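Local coordinates for protein purine nucleoside phosphorylase (Schistosoma mansoni, PDB 5KO5) that probably catalyses the reversible phosphorolysis of purine nucleosides such as inosine and guanosine, and here holds cytosine in its active site, at residues A[201-206]-A[255-260]. Residues are numbered along the deposited sequence; the frame is centred on the assembly and turned at random.
With CYT (6-aminopyrimidin-2(1H)-one), chain B.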
# COMPACT_ATOMS: atom_id res chain seq x y z
N THR A 201 -6.02 9.75 8.06
CA THR A 201 -6.70 9.32 9.29
C THR A 201 -5.65 8.89 10.30
O THR A 201 -4.67 8.23 9.96
CB THR A 201 -7.66 8.15 9.04
OG1 THR A 201 -6.96 7.07 8.42
CG2 THR A 201 -8.84 8.56 8.16
N TYR A 202 -5.85 9.28 11.56
CA TYR A 202 -4.99 8.76 12.61
C TYR A 202 -5.07 7.24 12.62
O TYR A 202 -6.05 6.63 12.18
CB TYR A 202 -5.41 9.32 13.97
CG TYR A 202 -5.02 10.77 14.15
CD1 TYR A 202 -3.68 11.13 14.15
CD2 TYR A 202 -5.98 11.77 14.30
CE1 TYR A 202 -3.31 12.46 14.31
CE2 TYR A 202 -5.61 13.10 14.45
CZ TYR A 202 -4.27 13.43 14.45
OH TYR A 202 -3.89 14.75 14.60
N GLU A 203 -4.00 6.63 13.11
CA GLU A 203 -3.99 5.19 13.33
C GLU A 203 -5.23 4.77 14.10
O GLU A 203 -5.59 5.38 15.11
CB GLU A 203 -2.70 4.83 14.09
CG GLU A 203 -2.52 5.46 15.49
CD GLU A 203 -1.84 6.84 15.54
OE1 GLU A 203 -1.77 7.57 14.52
OE2 GLU A 203 -1.40 7.21 16.66
N SER A 204 -5.92 3.75 13.59
CA SER A 204 -7.08 3.24 14.31
C SER A 204 -6.61 2.45 15.52
O SER A 204 -5.47 1.98 15.56
CB SER A 204 -7.92 2.35 13.39
OG SER A 204 -7.30 1.08 13.23
N PRO A 205 -7.48 2.28 16.53
CA PRO A 205 -7.06 1.49 17.71
C PRO A 205 -6.52 0.12 17.34
O PRO A 205 -5.55 -0.35 17.94
CB PRO A 205 -8.34 1.41 18.56
CG PRO A 205 -9.08 2.68 18.22
CD PRO A 205 -8.77 2.96 16.75
N ASP A 206 -7.13 -0.54 16.35
CA ASP A 206 -6.65 -1.86 15.98
C ASP A 206 -5.40 -1.82 15.13
O ASP A 206 -4.58 -2.75 15.21
CB ASP A 206 -7.79 -2.65 15.34
CG ASP A 206 -8.91 -2.86 16.30
OD1 ASP A 206 -8.69 -3.62 17.27
OD2 ASP A 206 -9.98 -2.25 16.14
N VAL A 255 -10.02 7.01 24.61
CA VAL A 255 -9.67 8.42 24.50
C VAL A 255 -9.33 8.73 23.04
O VAL A 255 -8.55 8.00 22.41
CB VAL A 255 -8.51 8.80 25.43
CG1 VAL A 255 -7.96 10.18 25.10
CG2 VAL A 255 -8.96 8.74 26.88
N SER A 256 -9.89 9.82 22.53
CA SER A 256 -9.72 10.17 21.12
C SER A 256 -8.35 10.79 20.87
O SER A 256 -7.72 11.36 21.76
CB SER A 256 -10.79 11.18 20.72
OG SER A 256 -10.62 12.39 21.46
N ILE A 257 -7.91 10.68 19.62
CA ILE A 257 -6.73 11.38 19.11
C ILE A 257 -7.22 12.59 18.33
O ILE A 257 -8.21 12.49 17.59
CB ILE A 257 -5.91 10.44 18.20
CG1 ILE A 257 -5.60 9.11 18.90
CG2 ILE A 257 -4.64 11.14 17.73
CD1 ILE A 257 -4.87 8.10 18.00
N ASN A 258 -6.55 13.72 18.48
CA ASN A 258 -7.10 14.97 17.96
C ASN A 258 -5.97 15.93 17.60
O ASN A 258 -5.02 16.09 18.37
CB ASN A 258 -8.04 15.54 19.03
CG ASN A 258 -8.53 16.92 18.70
OD1 ASN A 258 -7.91 17.91 19.05
ND2 ASN A 258 -9.68 16.99 18.03
N HIS A 259 -6.08 16.58 16.43
CA HIS A 259 -4.99 17.45 15.98
C HIS A 259 -4.80 18.65 16.92
O HIS A 259 -3.67 19.13 17.08
CB HIS A 259 -5.21 17.90 14.53
CG HIS A 259 -4.02 18.60 13.93
ND1 HIS A 259 -2.79 18.00 13.81
CD2 HIS A 259 -3.87 19.85 13.44
CE1 HIS A 259 -1.93 18.84 13.27
NE2 HIS A 259 -2.56 19.98 13.03
N GLU A 260 -5.88 19.15 17.52
CA GLU A 260 -5.74 20.25 18.48
C GLU A 260 -4.95 19.80 19.70
O GLU A 260 -4.11 20.55 20.22
CB GLU A 260 -7.11 20.81 18.88
CG GLU A 260 -7.92 21.43 17.74
CD GLU A 260 -8.72 20.40 16.97
OE1 GLU A 260 -8.22 19.89 15.94
OE2 GLU A 260 -9.86 20.08 17.39
N3 CYT B . -0.51 10.06 15.03
C4 CYT B . -0.61 10.62 16.23
N1 CYT B . 0.59 12.00 14.23
C2 CYT B . 0.07 10.72 14.01
O2 CYT B . 0.14 10.23 12.87
N4 CYT B . -1.21 9.92 17.20
C5 CYT B . -0.08 11.93 16.49
C6 CYT B . 0.50 12.57 15.47
O HOH W 1 -1.24 15.29 13.76
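Ile-257 lays its CG2 methyl over the centre of the Tyr-202 ring, 3.6 Å from the ring centroid and only 9° off the normal, a CH-pi contact with one face of the phenol. That methyl stands anti to the backbone N of Ile-257, which leaves the ethyl branch to run the other way, along Glu-203, where CD1 comes 3.8 Å from carboxylate oxygen OE2. CG2 also borders the ligand, 3.7 Å from CYT N4, while the ring of Tyr-202 turns an edge to the base through CD1.

At the far end of the phenol, OH sits close against CA and CB of His-259 and near the plane of the imidazole. No hydrogen bond joins the two side chains directly; a water does so, 2.8 Å from Tyr-202 OH and 3.1 Å from His-259 ND1. Just before His-259, Asn-258 caps helix 259-283, its OD1 accepting a hydrogen bond from Lys-261 N and a weak one from Glu-260 N.

Glu-203 reads the pyrimidine. Bent at chi2 (-88°), its chain presents both oxygens to the base: CYT N3 donates to OE1 at 2.8 Å, nearly straight at 171°, and CYT N4 to OE2 at 2.8 Å. Ser-247 OG bonds OE2 as well and helps fix the carboxylate, while Asn-245 binds the base separately. Phe-161 of the second subunit meets the His-259 ring, placing this site beside a subunit interface. A glutamate bonding two nitrogens of the base, with an asparagine and the edge of an aromatic ring close by, is characteristic of the base-binding pocket of trimeric purine nucleoside phosphorylases.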